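Local coordinates for nucleoside diphosphate kinase family protein (PDB 3JS9), which probably acts as a magnesium-dependent nucleoside diphosphate kinase, passing the terminal phosphate of nucleoside triphosphates to nucleoside diphosphates through a phosphohistidine intermediate, at residues A[38-43]-A[81-86]. Sequence-based numbering, arbitrary orientation.
With SO4 (sulfate ion), chain E.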
loop_
_atom_site.group_PDB
_atom_site.type_symbol
_atom_site.label_atom_id
_atom_site.label_comp_id
_atom_site.label_asym_id
_atom_site.label_seq_id
_atom_site.Cartn_x
_atom_site.Cartn_y
_atom_site.Cartn_z
ATOM N N LEU A 38 -7.692 -3.017 -17.194
ATOM C CA LEU A 38 -7.813 -4.036 -18.221
ATOM C C LEU A 38 -8.670 -5.128 -17.623
ATOM O O LEU A 38 -8.696 -5.303 -16.408
ATOM C CB LEU A 38 -6.442 -4.577 -18.646
ATOM C CG LEU A 38 -5.516 -3.525 -19.275
ATOM C CD1 LEU A 38 -4.186 -4.190 -19.716
ATOM C CD2 LEU A 38 -6.224 -2.771 -20.434
ATOM N N LYS A 39 -9.389 -5.844 -18.465
ATOM C CA LYS A 39 -10.292 -6.879 -18.004
ATOM C C LYS A 39 -9.581 -8.214 -18.044
ATOM O O LYS A 39 -8.992 -8.574 -19.069
ATOM C CB LYS A 39 -11.587 -6.888 -18.851
ATOM C CG LYS A 39 -12.418 -8.108 -18.579
ATOM C CD LYS A 39 -13.855 -7.968 -18.915
ATOM C CE LYS A 39 -14.111 -8.356 -20.360
ATOM N NZ LYS A 39 -15.535 -8.711 -20.557
ATOM N N LEU A 40 -9.620 -8.953 -16.933
ATOM C CA LEU A 40 -8.966 -10.256 -16.909
ATOM C C LEU A 40 -9.779 -11.247 -17.734
ATOM O O LEU A 40 -11.002 -11.349 -17.560
ATOM C CB LEU A 40 -8.811 -10.767 -15.491
ATOM C CG LEU A 40 -8.063 -12.100 -15.412
ATOM C CD1 LEU A 40 -6.604 -11.916 -15.862
ATOM C CD2 LEU A 40 -8.106 -12.698 -13.991
ATOM N N ILE A 41 -9.092 -11.956 -18.635
ATOM C CA ILE A 41 -9.678 -13.004 -19.485
ATOM C C ILE A 41 -9.290 -14.448 -19.072
ATOM O O ILE A 41 -10.106 -15.368 -19.180
ATOM C CB ILE A 41 -9.263 -12.767 -20.955
ATOM C CG1 ILE A 41 -9.765 -11.395 -21.422
ATOM C CG2 ILE A 41 -9.772 -13.880 -21.870
ATOM C CD1 ILE A 41 -11.291 -11.221 -21.247
ATOM N N ALA A 42 -8.056 -14.642 -18.603
ATOM C CA ALA A 42 -7.524 -15.979 -18.316
ATOM C C ALA A 42 -6.338 -15.873 -17.384
ATOM O O ALA A 42 -5.553 -14.905 -17.457
ATOM C CB ALA A 42 -7.102 -16.698 -19.591
ATOM N N ALA A 43 -6.188 -16.861 -16.520
ATOM C CA ALA A 43 -5.059 -16.876 -15.619
ATOM C C ALA A 43 -4.889 -18.299 -15.157
ATOM O O ALA A 43 -5.899 -19.003 -15.024
ATOM C CB ALA A 43 -5.334 -15.968 -14.421
ATOM N N MET A 81 -1.323 -15.070 -17.583
ATOM C CA MET A 81 -2.526 -14.223 -17.647
ATOM C C MET A 81 -2.765 -13.740 -19.054
ATOM O O MET A 81 -1.810 -13.605 -19.824
ATOM C CB MET A 81 -2.392 -12.976 -16.754
ATOM C CG MET A 81 -2.302 -13.292 -15.259
ATOM S SD MET A 81 -1.661 -11.854 -14.400
ATOM C CE MET A 81 0.147 -12.049 -14.572
ATOM N N ILE A 82 -4.032 -13.493 -19.388
ATOM C CA ILE A 82 -4.383 -12.695 -20.571
ATOM C C ILE A 82 -5.258 -11.550 -20.075
ATOM O O ILE A 82 -6.163 -11.772 -19.286
ATOM C CB ILE A 82 -5.186 -13.483 -21.614
ATOM C CG1 ILE A 82 -4.334 -14.571 -22.239
ATOM C CG2 ILE A 82 -5.795 -12.540 -22.703
ATOM C CD1 ILE A 82 -5.143 -15.458 -23.249
ATOM N N TRP A 83 -4.972 -10.344 -20.551
ATOM C CA TRP A 83 -5.689 -9.139 -20.184
ATOM C C TRP A 83 -6.224 -8.456 -21.434
ATOM O O TRP A 83 -5.548 -8.417 -22.461
ATOM C CB TRP A 83 -4.758 -8.193 -19.427
ATOM C CG TRP A 83 -4.425 -8.660 -18.064
ATOM C CD1 TRP A 83 -3.361 -9.445 -17.695
ATOM C CD2 TRP A 83 -5.167 -8.398 -16.870
ATOM N NE1 TRP A 83 -3.396 -9.673 -16.342
ATOM C CE2 TRP A 83 -4.504 -9.058 -15.813
ATOM C CE3 TRP A 83 -6.339 -7.679 -16.592
ATOM C CZ2 TRP A 83 -4.961 -9.005 -14.493
ATOM C CZ3 TRP A 83 -6.797 -7.631 -15.276
ATOM C CH2 TRP A 83 -6.101 -8.287 -14.239
ATOM N N GLU A 84 -7.415 -7.866 -21.311
ATOM C CA GLU A 84 -8.133 -7.317 -22.438
ATOM C C GLU A 84 -8.392 -5.828 -22.281
ATOM O O GLU A 84 -8.682 -5.365 -21.176
ATOM C CB GLU A 84 -9.460 -8.071 -22.609
ATOM C CG GLU A 84 -10.376 -7.533 -23.688
ATOM C CD GLU A 84 -11.584 -8.406 -23.900
ATOM O OE1 GLU A 84 -12.685 -8.048 -23.422
ATOM O OE2 GLU A 84 -11.434 -9.462 -24.555
ATOM N N GLY A 85 -8.317 -5.078 -23.382
ATOM C CA GLY A 85 -8.728 -3.668 -23.371
ATOM C C GLY A 85 -8.230 -2.908 -24.594
ATOM O O GLY A 85 -7.440 -3.441 -25.364
ATOM N N PRO A 86 -8.720 -1.676 -24.816
ATOM C CA PRO A 86 -8.120 -0.856 -25.871
ATOM C C PRO A 86 -6.617 -0.704 -25.606
ATOM O O PRO A 86 -6.214 -0.311 -24.503
ATOM C CB PRO A 86 -8.804 0.501 -25.694
ATOM C CG PRO A 86 -10.097 0.201 -25.030
ATOM C CD PRO A 86 -9.875 -1.013 -24.182
HETATM S S SO4 E . -16.279 -5.076 -19.871
HETATM O O1 SO4 E . -16.303 -6.028 -18.765
HETATM O O2 SO4 E . -17.654 -4.615 -20.089
HETATM O O3 SO4 E . -15.836 -5.787 -21.065
HETATM O O4 SO4 E . -15.356 -3.991 -19.513
HETATM O O HOH W 1 -14.652 -9.835 -23.395
#
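Leu-40 and Trp-83 form a non-hydrogen-bonded pair between antiparallel strands 39-46 and 78-85 of the four-stranded sheet of the nucleoside diphosphate kinase fold. Strand 39-46 is outermost within the chain. A classic beta bulge interrupts the ladder: Ile-41 and Ala-42 both face Ile-82. Ile-41 N donates to Ile-82 O at 3.0 Å, and Ile-82 N donates to Ala-42 O. Before the bulge, Lys-39 and Glu-84 form a hydrogen-bonded pair, exchanging two backbone hydrogen bonds.

The tightly packed face carries Leu-40, Ala-43, Met-81 and Trp-83. Leu-40 CG is anti to its backbone N (chi1 -177°), and CD1 lies over one indole face, 3.7 Å from the centroid of the six-membered ring of Trp-83. This is a CH-pi contact. The carbonyl group of Leu-38 meets the indole edge, and Leu-38 CB packs on CE3. Trp-83 NE1 makes a weak hydrogen bond to Met-81 SD, which lies in the ring plane; together these contacts would limit rotation of the indole. Helix 26-36 covers this face and stacks Phe-33 against Trp-83. Phe-45 of a second subunit packs on Leu-40 and Ala-43.

The other face is looser at the end where the partly exposed Lys-39 and Glu-84 lie. There the two run side by side, but Lys-39 NZ stays 4.1 Å from Glu-84 OE1, too far for a salt bridge. Glu-84 OE2 instead forms one with Arg-11, while Ile-41 CG1 packs 3.5 Å from Glu-84 CB. Lys-39 NZ also donates to Trp-147 O and to O3 of a sulfate, probably from the crystallisation liquor. One water closes the gap between the charged ends, accepting from Lys-39 NZ and donating to Glu-84 OE1 at 2.7 Å.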